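Local coordinates for protein molybdopterin adenylyltransferase (Helicobacter pylori, PDB 4XCW) that probably catalyses the adenylylation of molybdopterin, the step of molybdenum cofactor biosynthesis that prepares the pterin for metal insertion, at residues K58-M63 with V72-G77; D54-S59 with P87-K92; P99-L104 with K128-N133. All coordinates share one frame; numbering follows the deposited sequence. Where two conformers were deposited one is given.

Contact 1: residues K58-M63 with V72-G77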
ATOM      1  N   LYS B  58     -17.809   7.370 -15.667  1.00 29.56           N
ATOM      2  CA  LYS B  58     -18.204   7.526 -17.060  1.00 30.60           C
ATOM      3  C   LYS B  58     -17.215   8.365 -17.854  1.00 29.96           C
ATOM      4  O   LYS B  58     -16.920   8.059 -19.003  1.00 32.31           O
ATOM      5  CB  LYS B  58     -19.595   8.149 -17.143  1.00 32.73           C
ATOM      6  CG  LYS B  58     -20.719   7.183 -16.823  1.00 41.65           C
ATOM      7  CD  LYS B  58     -22.069   7.868 -16.933  1.00 47.44           C
ATOM      8  CE  LYS B  58     -23.210   6.878 -16.776  1.00 53.91           C
ATOM      9  NZ  LYS B  58     -24.530   7.563 -16.796  1.00 61.45           N
ATOM     10  N   SER B  59     -16.709   9.430 -17.243  1.00 33.52           N
ATOM     11  CA  SER B  59     -15.740  10.307 -17.896  0.50 31.27           C
ATOM     12  C   SER B  59     -14.423   9.586 -18.149  1.00 29.40           C
ATOM     13  O   SER B  59     -13.867   9.652 -19.243  1.00 28.88           O
ATOM     14  CB  SER B  59     -15.492  11.560 -17.054  0.50 30.91           C
ATOM     15  OG  SER B  59     -14.567  12.425 -17.693  0.50 28.24           O
ATOM     16  N   LEU B  60     -13.921   8.904 -17.122  1.00 25.00           N
ATOM     17  CA  LEU B  60     -12.698   8.120 -17.259  1.00 24.41           C
ATOM     18  C   LEU B  60     -12.857   7.077 -18.364  1.00 26.43           C
ATOM     19  O   LEU B  60     -11.974   6.895 -19.200  1.00 26.25           O
ATOM     20  CB  LEU B  60     -12.341   7.431 -15.941  1.00 22.91           C
ATOM     21  CG  LEU B  60     -11.830   8.316 -14.805  1.00 23.08           C
ATOM     22  CD1 LEU B  60     -11.707   7.505 -13.527  1.00 22.48           C
ATOM     23  CD2 LEU B  60     -10.493   8.934 -15.184  1.00 22.58           C
ATOM     24  N   ILE B  61     -13.997   6.398 -18.365  1.00 29.53           N
ATOM     25  CA  ILE B  61     -14.238   5.351 -19.344  1.00 29.21           C
ATOM     26  C   ILE B  61     -14.266   5.940 -20.755  1.00 29.20           C
ATOM     27  O   ILE B  61     -13.713   5.358 -21.688  1.00 29.40           O
ATOM     28  CB  ILE B  61     -15.542   4.591 -19.029  1.00 31.63           C
ATOM     29  CG1 ILE B  61     -15.340   3.732 -17.777  1.00 30.71           C
ATOM     30  CG2 ILE B  61     -15.971   3.725 -20.210  1.00 34.17           C
ATOM     31  CD1 ILE B  61     -16.595   3.076 -17.259  1.00 32.38           C
ATOM     32  N   LYS B  62     -14.868   7.116 -20.899  1.00 29.70           N
ATOM     33  CA  LYS B  62     -14.957   7.765 -22.205  1.00 31.88           C
ATOM     34  C   LYS B  62     -13.566   8.165 -22.697  1.00 28.80           C
ATOM     35  O   LYS B  62     -13.239   7.988 -23.870  1.00 33.28           O
ATOM     36  CB  LYS B  62     -15.886   8.986 -22.139  1.00 34.33           C
ATOM     37  CG  LYS B  62     -15.993   9.778 -23.439  1.00 42.72           C
ATOM     38  CD  LYS B  62     -17.131  10.792 -23.379  1.00 51.59           C
ATOM     39  CE  LYS B  62     -17.015  11.695 -22.158  1.00 53.34           C
ATOM     40  NZ  LYS B  62     -18.100  12.718 -22.094  1.00 59.05           N
ATOM     41  N   MET B  63     -12.741   8.693 -21.798  1.00 29.29           N
ATOM     42  CA  MET B  63     -11.397   9.121 -22.185  1.00 29.76           C
ATOM     43  C   MET B  63     -10.543   7.935 -22.633  1.00 30.68           C
ATOM     44  O   MET B  63      -9.835   8.018 -23.641  1.00 29.61           O
ATOM     45  CB  MET B  63     -10.717   9.868 -21.037  1.00 30.57           C
ATOM     46  CG  MET B  63     -11.316  11.250 -20.755  1.00 33.15           C
ATOM     47  SD  MET B  63     -10.575  12.036 -19.296  1.00 31.47           S
ATOM     48  CE  MET B  63     -11.415  13.619 -19.282  1.00 26.92           C
ATOM     49  N   VAL B  72      -4.384   9.088 -18.792  1.00 22.88           N
ATOM     50  CA  VAL B  72      -5.478   9.884 -18.262  1.00 20.28           C
ATOM     51  C   VAL B  72      -5.104  10.309 -16.852  1.00 20.03           C
ATOM     52  O   VAL B  72      -4.746   9.476 -16.022  1.00 22.93           O
ATOM     53  CB  VAL B  72      -6.809   9.103 -18.255  1.00 25.78           C
ATOM     54  CG1 VAL B  72      -7.913   9.942 -17.612  1.00 27.85           C
ATOM     55  CG2 VAL B  72      -7.194   8.690 -19.668  1.00 25.43           C
ATOM     56  N   VAL B  73      -5.142  11.606 -16.581  1.00 19.99           N
ATOM     57  CA  VAL B  73      -4.812  12.065 -15.239  1.00 21.23           C
ATOM     58  C   VAL B  73      -5.979  12.835 -14.647  1.00 22.92           C
ATOM     59  O   VAL B  73      -6.695  13.538 -15.353  1.00 28.46           O
ATOM     60  CB  VAL B  73      -3.542  12.948 -15.217  1.00 21.53           C
ATOM     61  CG1 VAL B  73      -2.328  12.162 -15.707  1.00 22.74           C
ATOM     62  CG2 VAL B  73      -3.733  14.216 -16.050  1.00 27.00           C
ATOM     63  N   THR B  74      -6.172  12.686 -13.342  1.00 22.51           N
ATOM     64  CA  THR B  74      -7.219  13.419 -12.654  1.00 22.60           C
ATOM     65  C   THR B  74      -6.611  14.433 -11.707  1.00 24.67           C
ATOM     66  O   THR B  74      -5.467  14.286 -11.277  1.00 25.47           O
ATOM     67  CB  THR B  74      -8.138  12.487 -11.837  1.00 26.46           C
ATOM     68  OG1 THR B  74      -7.369  11.852 -10.813  1.00 24.58           O
ATOM     69  CG2 THR B  74      -8.768  11.423 -12.714  1.00 25.82           C
ATOM     70  N   THR B  75      -7.384  15.463 -11.374  1.00 23.49           N
ATOM     71  CA  THR B  75      -6.994  16.395 -10.338  1.00 23.11           C
ATOM     72  C   THR B  75      -8.202  16.646  -9.449  1.00 33.80           C
ATOM     73  O   THR B  75      -9.328  16.775  -9.934  1.00 32.37           O
ATOM     74  CB  THR B  75      -6.447  17.725 -10.920  1.00 30.60           C
ATOM     75  OG1 THR B  75      -6.129  18.626  -9.854  1.00 29.22           O
ATOM     76  CG2 THR B  75      -7.457  18.387 -11.844  1.00 32.58           C
ATOM     77  N   GLY B  76      -7.970  16.668  -8.142  1.00 32.48           N
ATOM     78  CA  GLY B  76      -9.032  16.903  -7.183  1.00 32.88           C
ATOM     79  C   GLY B  76      -9.627  15.647  -6.572  1.00 30.78           C
ATOM     80  O   GLY B  76      -9.561  14.559  -7.152  1.00 29.37           O
ATOM     81  N   GLY B  77     -10.196  15.807  -5.379  1.00 29.57           N
ATOM     82  CA  GLY B  77     -11.030  14.791  -4.758  1.00 29.73           C
ATOM     83  C   GLY B  77     -10.337  13.514  -4.340  1.00 27.31           C
ATOM     84  O   GLY B  77     -10.858  12.424  -4.572  1.00 24.81           O
TER

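Contact 2: residues D54-S59 with P87-K92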
ATOM      1  N   ASP B  54     -20.383   8.072 -10.242  1.00 32.18           N
ATOM      2  CA  ASP B  54     -20.722   7.488 -11.537  1.00 35.35           C
ATOM      3  C   ASP B  54     -20.317   8.411 -12.689  1.00 33.74           C
ATOM      4  O   ASP B  54     -19.899   7.944 -13.750  1.00 31.02           O
ATOM      5  CB  ASP B  54     -22.213   7.160 -11.627  1.00 41.50           C
ATOM      6  CG  ASP B  54     -22.540   6.302 -12.836  1.00 49.56           C
ATOM      7  OD1 ASP B  54     -21.841   5.283 -13.051  1.00 49.80           O
ATOM      8  OD2 ASP B  54     -23.475   6.659 -13.583  1.00 51.04           O
ATOM      9  N   LEU B  55     -20.420   9.718 -12.473  1.00 33.35           N
ATOM     10  CA  LEU B  55     -20.031  10.679 -13.498  1.00 31.61           C
ATOM     11  C   LEU B  55     -18.530  10.635 -13.754  1.00 30.28           C
ATOM     12  O   LEU B  55     -18.079  10.717 -14.898  1.00 30.54           O
ATOM     13  CB  LEU B  55     -20.454  12.094 -13.098  1.00 34.29           C
ATOM     14  CG  LEU B  55     -21.928  12.432 -13.314  1.00 37.96           C
ATOM     15  CD1 LEU B  55     -22.206  13.881 -12.941  1.00 40.38           C
ATOM     16  CD2 LEU B  55     -22.322  12.151 -14.755  1.00 37.28           C
ATOM     17  N   ILE B  56     -17.747  10.506 -12.693  1.00 28.26           N
ATOM     18  CA  ILE B  56     -16.303  10.403 -12.861  1.00 24.88           C
ATOM     19  C   ILE B  56     -15.927   9.092 -13.557  1.00 24.41           C
ATOM     20  O   ILE B  56     -15.064   9.072 -14.434  1.00 26.81           O
ATOM     21  CB  ILE B  56     -15.581  10.517 -11.516  1.00 24.72           C
ATOM     22  CG1 ILE B  56     -15.866  11.892 -10.905  1.00 30.12           C
ATOM     23  CG2 ILE B  56     -14.079  10.291 -11.688  1.00 25.43           C
ATOM     24  CD1 ILE B  56     -14.902  12.297  -9.816  1.00 38.10           C
ATOM     25  N   GLU B  57     -16.594   8.003 -13.187  1.00 27.55           N
ATOM     26  CA  GLU B  57     -16.348   6.720 -13.847  1.00 27.29           C
ATOM     27  C   GLU B  57     -16.641   6.825 -15.337  1.00 27.08           C
ATOM     28  O   GLU B  57     -15.836   6.419 -16.167  1.00 29.34           O
ATOM     29  CB  GLU B  57     -17.202   5.612 -13.233  1.00 32.41           C
ATOM     30  CG  GLU B  57     -16.852   5.276 -11.794  1.00 32.76           C
ATOM     31  CD  GLU B  57     -17.703   4.156 -11.239  1.00 40.83           C
ATOM     32  OE1 GLU B  57     -18.352   3.446 -12.039  1.00 40.73           O
ATOM     33  OE2 GLU B  57     -17.716   3.982 -10.001  1.00 43.88           O
ATOM     34  N   LYS B  58     -17.809   7.370 -15.667  1.00 29.56           N
ATOM     35  CA  LYS B  58     -18.204   7.526 -17.060  1.00 30.60           C
ATOM     36  C   LYS B  58     -17.215   8.365 -17.854  1.00 29.96           C
ATOM     37  O   LYS B  58     -16.920   8.059 -19.003  1.00 32.31           O
ATOM     38  CB  LYS B  58     -19.595   8.149 -17.143  1.00 32.73           C
ATOM     39  CG  LYS B  58     -20.719   7.183 -16.823  1.00 41.65           C
ATOM     40  CD  LYS B  58     -22.069   7.868 -16.933  1.00 47.44           C
ATOM     41  CE  LYS B  58     -23.210   6.878 -16.776  1.00 53.91           C
ATOM     42  NZ  LYS B  58     -24.530   7.563 -16.796  1.00 61.45           N
ATOM     43  N   SER B  59     -16.709   9.430 -17.243  1.00 33.52           N
ATOM     44  CA  SER B  59     -15.740  10.307 -17.896  0.50 31.27           C
ATOM     45  C   SER B  59     -14.423   9.586 -18.149  1.00 29.40           C
ATOM     46  O   SER B  59     -13.867   9.652 -19.243  1.00 28.88           O
ATOM     47  CB  SER B  59     -15.492  11.560 -17.054  0.50 30.91           C
ATOM     48  OG  SER B  59     -14.567  12.425 -17.693  0.50 28.24           O
ATOM     49  N   PRO B  87     -10.460   8.495  -6.193  1.00 25.87           N
ATOM     50  CA  PRO B  87      -9.776   7.196  -6.200  1.00 24.67           C
ATOM     51  C   PRO B  87     -10.738   6.008  -6.311  1.00 24.28           C
ATOM     52  O   PRO B  87     -10.409   5.047  -6.992  1.00 27.36           O
ATOM     53  CB  PRO B  87      -9.037   7.173  -4.848  1.00 25.31           C
ATOM     54  CG  PRO B  87      -8.877   8.622  -4.474  1.00 22.83           C
ATOM     55  CD  PRO B  87     -10.129   9.279  -4.984  1.00 22.91           C
ATOM     56  N   GLU B  88     -11.892   6.067  -5.648  1.00 24.78           N
ATOM     57  CA  GLU B  88     -12.891   5.001  -5.778  1.00 27.07           C
ATOM     58  C   GLU B  88     -13.343   4.797  -7.223  1.00 27.15           C
ATOM     59  O   GLU B  88     -13.497   3.663  -7.685  1.00 26.47           O
ATOM     60  CB  GLU B  88     -14.121   5.297  -4.922  1.00 34.13           C
ATOM     61  CG  GLU B  88     -13.928   5.036  -3.450  1.00 47.47           C
ATOM     62  CD  GLU B  88     -13.522   6.274  -2.673  1.00 52.67           C
ATOM     63  OE1 GLU B  88     -12.790   7.133  -3.221  1.00 46.12           O
ATOM     64  OE2 GLU B  88     -13.943   6.387  -1.503  1.00 58.75           O
ATOM     65  N   ALA B  89     -13.594   5.901  -7.919  1.00 28.65           N
ATOM     66  CA  ALA B  89     -14.019   5.836  -9.308  1.00 25.51           C
ATOM     67  C   ALA B  89     -12.901   5.262 -10.163  1.00 22.51           C
ATOM     68  O   ALA B  89     -13.142   4.479 -11.070  1.00 25.37           O
ATOM     69  CB  ALA B  89     -14.429   7.208  -9.807  1.00 31.58           C
ATOM     70  N   THR B  90     -11.669   5.647  -9.853  1.00 19.74           N
ATOM     71  CA  THR B  90     -10.510   5.162 -10.588  1.00 19.75           C
ATOM     72  C   THR B  90     -10.358   3.654 -10.421  1.00 23.34           C
ATOM     73  O   THR B  90     -10.133   2.932 -11.394  1.00 22.80           O
ATOM     74  CB  THR B  90      -9.233   5.891 -10.119  1.00 21.71           C
ATOM     75  OG1 THR B  90      -9.435   7.301 -10.272  1.00 24.60           O
ATOM     76  CG2 THR B  90      -8.018   5.461 -10.941  1.00 21.57           C
ATOM     77  N   LYS B  91     -10.515   3.175  -9.192  1.00 25.17           N
ATOM     78  CA  LYS B  91     -10.386   1.745  -8.920  1.00 23.74           C
ATOM     79  C   LYS B  91     -11.469   0.946  -9.625  1.00 27.26           C
ATOM     80  O   LYS B  91     -11.249  -0.188 -10.079  1.00 25.99           O
ATOM     81  CB  LYS B  91     -10.434   1.484  -7.410  1.00 31.99           C
ATOM     82  CG  LYS B  91     -10.195   0.030  -7.035  1.00 42.83           C
ATOM     83  CD  LYS B  91     -10.634  -0.263  -5.606  1.00 49.83           C
ATOM     84  CE  LYS B  91      -9.902   0.619  -4.602  1.00 54.06           C
ATOM     85  NZ  LYS B  91     -10.295   0.300  -3.199  1.00 60.61           N
ATOM     86  N   LYS B  92     -12.652   1.540  -9.729  1.00 24.35           N
ATOM     87  CA  LYS B  92     -13.785   0.854 -10.332  1.00 28.85           C
ATOM     88  C   LYS B  92     -13.567   0.614 -11.835  1.00 30.96           C
ATOM     89  O   LYS B  92     -13.954  -0.430 -12.370  1.00 32.08           O
ATOM     90  CB  LYS B  92     -15.071   1.656 -10.087  1.00 32.03           C
ATOM     91  CG  LYS B  92     -16.315   1.064 -10.733  1.00 46.90           C
ATOM     92  CD  LYS B  92     -16.533  -0.379 -10.305  1.00 54.29           C
ATOM     93  CE  LYS B  92     -17.607  -1.046 -11.149  1.00 62.43           C
ATOM     94  NZ  LYS B  92     -17.663  -2.517 -10.920  1.00 66.61           N
TER

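Contact 3: residues P99-L104 with K128-N133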
ATOM      1  N   PRO B  99       0.018  -0.025  -7.117  1.00 20.25           N
ATOM      2  CA  PRO B  99       0.240   0.580  -5.799  1.00 24.62           C
ATOM      3  C   PRO B  99       1.541   1.379  -5.713  1.00 21.92           C
ATOM      4  O   PRO B  99       1.646   2.259  -4.863  1.00 25.93           O
ATOM      5  CB  PRO B  99       0.280  -0.629  -4.853  1.00 27.14           C
ATOM      6  CG  PRO B  99       0.518  -1.806  -5.719  1.00 26.72           C
ATOM      7  CD  PRO B  99      -0.121  -1.489  -7.036  1.00 24.75           C
ATOM      8  N   GLY B 100       2.507   1.075  -6.573  1.00 25.38           N
ATOM      9  CA  GLY B 100       3.783   1.775  -6.555  1.00 24.34           C
ATOM     10  C   GLY B 100       3.662   3.260  -6.844  1.00 24.66           C
ATOM     11  O   GLY B 100       4.440   4.067  -6.327  1.00 24.95           O
ATOM     12  N   PHE B 101       2.684   3.628  -7.667  1.00 23.94           N
ATOM     13  CA  PHE B 101       2.443   5.040  -7.956  1.00 24.70           C
ATOM     14  C   PHE B 101       1.938   5.759  -6.722  1.00 23.63           C
ATOM     15  O   PHE B 101       2.441   6.818  -6.379  1.00 21.13           O
ATOM     16  CB  PHE B 101       1.431   5.214  -9.086  1.00 20.75           C
ATOM     17  CG  PHE B 101       2.021   5.126 -10.465  1.00 23.51           C
ATOM     18  CD1 PHE B 101       2.119   3.907 -11.116  1.00 25.88           C
ATOM     19  CD2 PHE B 101       2.461   6.265 -11.118  1.00 28.76           C
ATOM     20  CE1 PHE B 101       2.649   3.825 -12.395  1.00 25.38           C
ATOM     21  CE2 PHE B 101       2.994   6.190 -12.395  1.00 31.72           C
ATOM     22  CZ  PHE B 101       3.091   4.965 -13.034  1.00 27.54           C
ATOM     23  N   GLY B 102       0.934   5.186  -6.068  1.00 21.65           N
ATOM     24  CA  GLY B 102       0.406   5.760  -4.838  1.00 21.45           C
ATOM     25  C   GLY B 102       1.468   5.912  -3.763  1.00 24.21           C
ATOM     26  O   GLY B 102       1.509   6.911  -3.040  1.00 23.11           O
ATOM     27  N   GLU B 103       2.337   4.914  -3.657  1.00 22.32           N
ATOM     28  CA  GLU B 103       3.429   4.966  -2.693  1.00 23.04           C
ATOM     29  C   GLU B 103       4.382   6.119  -2.976  1.00 25.25           C
ATOM     30  O   GLU B 103       4.728   6.894  -2.074  1.00 27.42           O
ATOM     31  CB  GLU B 103       4.194   3.643  -2.700  1.00 29.93           C
ATOM     32  CG  GLU B 103       3.404   2.501  -2.102  1.00 31.12           C
ATOM     33  CD  GLU B 103       3.953   1.140  -2.468  1.00 32.98           C
ATOM     34  OE1 GLU B 103       4.989   1.069  -3.177  1.00 30.25           O
ATOM     35  OE2 GLU B 103       3.335   0.140  -2.050  1.00 33.10           O
ATOM     36  N   LEU B 104       4.797   6.242  -4.230  1.00 23.20           N
ATOM     37  CA  LEU B 104       5.782   7.248  -4.590  1.00 24.66           C
ATOM     38  C   LEU B 104       5.199   8.655  -4.512  1.00 23.64           C
ATOM     39  O   LEU B 104       5.890   9.585  -4.110  1.00 26.35           O
ATOM     40  CB  LEU B 104       6.336   6.985  -5.992  1.00 23.27           C
ATOM     41  CG  LEU B 104       7.389   7.996  -6.462  1.00 26.84           C
ATOM     42  CD1 LEU B 104       8.545   8.042  -5.483  1.00 33.12           C
ATOM     43  CD2 LEU B 104       7.877   7.676  -7.876  1.00 32.19           C
ATOM     44  N   LYS B 128      -5.558  -0.193 -22.679  1.00 27.59           N
ATOM     45  CA  LYS B 128      -4.301   0.375 -23.160  1.00 25.56           C
ATOM     46  C   LYS B 128      -4.080   1.775 -22.582  1.00 27.14           C
ATOM     47  O   LYS B 128      -3.334   2.584 -23.143  1.00 25.75           O
ATOM     48  CB  LYS B 128      -4.290   0.406 -24.691  1.00 29.32           C
ATOM     49  CG  LYS B 128      -4.507  -0.975 -25.307  1.00 35.17           C
ATOM     50  CD  LYS B 128      -4.390  -0.987 -26.826  1.00 38.61           C
ATOM     51  CE  LYS B 128      -4.569  -2.404 -27.358  1.00 43.50           C
ATOM     52  NZ  LYS B 128      -4.296  -2.505 -28.814  1.00 46.13           N
ATOM     53  N   SER B 129      -4.729   2.049 -21.452  1.00 24.49           N
ATOM     54  CA  SER B 129      -4.654   3.363 -20.811  1.00 24.42           C
ATOM     55  C   SER B 129      -4.109   3.306 -19.390  1.00 23.87           C
ATOM     56  O   SER B 129      -4.513   2.459 -18.591  1.00 24.43           O
ATOM     57  CB  SER B 129      -6.036   4.022 -20.774  1.00 23.85           C
ATOM     58  OG  SER B 129      -6.592   4.144 -22.072  1.00 25.64           O
ATOM     59  N   LEU B 130      -3.201   4.224 -19.076  1.00 25.37           N
ATOM     60  CA  LEU B 130      -2.746   4.412 -17.708  1.00 20.93           C
ATOM     61  C   LEU B 130      -3.483   5.593 -17.085  1.00 20.16           C
ATOM     62  O   LEU B 130      -3.469   6.694 -17.628  1.00 21.65           O
ATOM     63  CB  LEU B 130      -1.234   4.651 -17.656  1.00 21.58           C
ATOM     64  CG  LEU B 130      -0.645   5.082 -16.302  1.00 22.97           C
ATOM     65  CD1 LEU B 130      -0.838   4.039 -15.213  1.00 23.42           C
ATOM     66  CD2 LEU B 130       0.831   5.418 -16.443  1.00 24.96           C
ATOM     67  N   ILE B 131      -4.140   5.351 -15.955  1.00 20.48           N
ATOM     68  CA  ILE B 131      -4.821   6.415 -15.218  1.00 18.95           C
ATOM     69  C   ILE B 131      -4.085   6.728 -13.923  1.00 20.26           C
ATOM     70  O   ILE B 131      -3.773   5.835 -13.146  1.00 21.10           O
ATOM     71  CB  ILE B 131      -6.276   6.032 -14.896  1.00 19.78           C
ATOM     72  CG1 ILE B 131      -7.005   5.626 -16.172  1.00 16.95           C
ATOM     73  CG2 ILE B 131      -7.011   7.200 -14.232  1.00 21.88           C
ATOM     74  CD1 ILE B 131      -8.448   5.163 -15.929  1.00 19.73           C
ATOM     75  N   ILE B 132      -3.789   8.005 -13.705  1.00 18.65           N
ATOM     76  CA  ILE B 132      -3.118   8.432 -12.478  1.00 19.12           C
ATOM     77  C   ILE B 132      -3.872   9.587 -11.850  1.00 21.08           C
ATOM     78  O   ILE B 132      -4.214  10.541 -12.548  1.00 22.04           O
ATOM     79  CB  ILE B 132      -1.682   8.889 -12.742  1.00 22.47           C
ATOM     80  CG1 ILE B 132      -0.931   7.858 -13.584  1.00 25.49           C
ATOM     81  CG2 ILE B 132      -0.949   9.153 -11.428  1.00 21.94           C
ATOM     82  CD1 ILE B 132       0.454   8.318 -13.972  1.00 26.26           C
ATOM     83  N   ASN B 133      -4.109   9.514 -10.541  1.00 22.16           N
ATOM     84  CA  ASN B 133      -4.672  10.639  -9.787  1.00 20.20           C
ATOM     85  C   ASN B 133      -3.577  11.612  -9.358  1.00 22.82           C
ATOM     86  O   ASN B 133      -2.650  11.211  -8.669  1.00 24.72           O
ATOM     87  CB  ASN B 133      -5.402  10.162  -8.532  1.00 20.97           C
ATOM     88  CG  ASN B 133      -6.357   9.014  -8.794  1.00 22.35           C
ATOM     89  OD1 ASN B 133      -6.418   8.066  -8.009  1.00 24.27           O
ATOM     90  ND2 ASN B 133      -7.128   9.105  -9.875  1.00 22.46           N
TER

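Contact 1: residues K58-M63 with V72-G77
Helix segment 58-63 runs nearly antiparallel to strand 72-75, the two axes inclined at 154° and 9.8 Å apart at their closest approach; Met63 points at the strand, whereas Leu60 sets out alongside it and reaches it through CD2. No hydrogen bond joins the segments; four buried side chains carry the contact. Val72 is the hub and points at the helix. Val72 CG1, anti to the backbone N (chi1 176°), is shared by Leu60 CD2 at 3.7 Å and Met63 SD at 3.8 Å. Val72 CG2 meets Met63 again, 4.0 Å from Met63 CB. Met63 thus touches one valine through both the root of its extended chain and its sulfur. Leu60 CD2 also serves two residues along the strand, meeting Thr74 CG2 at 3.9 Å with the two side chains roughly perpendicular. Thr74 thereby gives its methyl to the helix, whereas its hydroxyl is hydrogen-bonded to Asn133 ND2. The intervening Val73 points to the other side of the sheet, where it packs on Ile30 of helix 25-37. Around the contact, Leu60 and Met63 also rest on Leu11 of strand 6-13, Leu60 and Val72 touch Ile131 of strand 129-134, and Thr90 and Val93 of helix 86-93 cover Leu60.

Contact 2: residues D54-S59 with P87-K92
Two first torsions bring the Glu57 carboxylate across the first methylenes of Lys92: Glu57 CG stands anti to its own carbonyl carbon, and Lys92 CG is anti to its backbone N (chi1 177°). Beyond CG the glutamate chain is extended and reaches across to helix 86-93, whereas the lysine bends at chi2 (55°) and carries its amine away from the other helix. The carboxylate therefore meets the aliphatic root of the lysine: Glu57 OE2 is 3.3 Å and Glu57 OE1 3.4 Å from Lys92 CG, with Glu57 OE2 also 3.5 Å from Lys92 CB. Nearer the sheet, Ala89 fills the place where the backbones are nearest, the CA atoms of Glu57 and Ala89 lying 5.2 Å apart. Ala89 CB touches two neighbouring residues of the facing helix, Ile56 CG2 at 3.6 Å and Glu57 CG at 3.7 Å. A side chain this small suits the short separation of the axes, which approach to 8.7 Å and cross at -46°. Ile56 continues inward from Ala89 to Leu11 and Ala13 of strand 6-13 and to Val49 of strand 42-49, so the interface passes from the sheet-covering core to the exposed Lys92. No hydrogen bond or salt bridge spans the helices. Although Glu57 and Lys92 would carry opposite charges, Glu57 OE1 and Lys92 NZ are 6.1 Å apart, and the salt bridge of Glu57 OE2 is made with Arg53, one turn earlier on its own helix. The chemistry therefore implies that van der Waals packing joins the two helices, with at most a modest long-range attraction between Glu57 and Lys92, while Arg53 probably offsets part of the glutamate charge.

Contact 3: residues P99-L104 with K128-N133
The ring of Phe101 meets two aliphatic side chains of strand 129-133 with its outer atoms, and both methyls come to it obliquely. Ile132 CD1 approaches the CD2-CE2 side of the ring, 3.7 Å from Phe101 CE2 and 4.0 Å from Phe101 CD2, while Leu130 CD2 is 4.1 Å from Phe101 CZ. Phe101 and Leu130 extend from opposite directions; Ile132 stands at about a right angle to the aromatic side chain. Phe101 points at the strand, and a first torsion of -84°, which leaves CG anti to the carbonyl carbon, brings the ring there. Phe101 is the sole residue of helix segment 99-104 to touch segment 128-133: the nearest CA atoms, those of Phe101 and Ile132, are 7.9 Å apart, a distance the aromatic side chain bridges. Leu130 and Ile132, two residues apart, present their side chains on the same side of the sheet, whereas Ile131 between them faces helix 53-66. No hydrogen bond crosses, and all three touching residues are buried. Ala123 of strand 123-126 packs on both Phe101 and Ile132, Ile152 of helix 152-158 covers Leu130 and Ile132, and Leu118 of the third subunit reaches Phe101. A short distance along the helix, Glu103 forms a salt bridge with Arg106 of that subunit. Helix 99-110 thus lies between its own sheet and the neighbouring chains. Helices packed through apolar side chains on both faces of a mixed sheet are characteristic of the alpha/beta molybdopterin-binding fold of MogA, and the subunit contacts fit the trimer known for this family.

How the contacts relate
All three contacts are mainly apolar and lack cross-segment hydrogen bonds, but they occupy different layers of the fold. Contacts 1 and 2 share helix 53-66: contact 1 seats it on the sheet in the buried core, and contact 2 sets it beside helix 86-93, running out to the exposed Lys92. Leu60 CD1 joins them, packing on Thr90 CA at 3.9 Å. Contact 3 covers the opposite face of the sheet and is entirely buried, and its Phe101 also packs on the third subunit. Strands 71-75 and 129-134 are parallel neighbours, so contacts 1 and 3 are tied through backbone bonds of Val72. Asn133 links contacts 2 and 3, with its ND2 3.0 Å from Thr90 OG1.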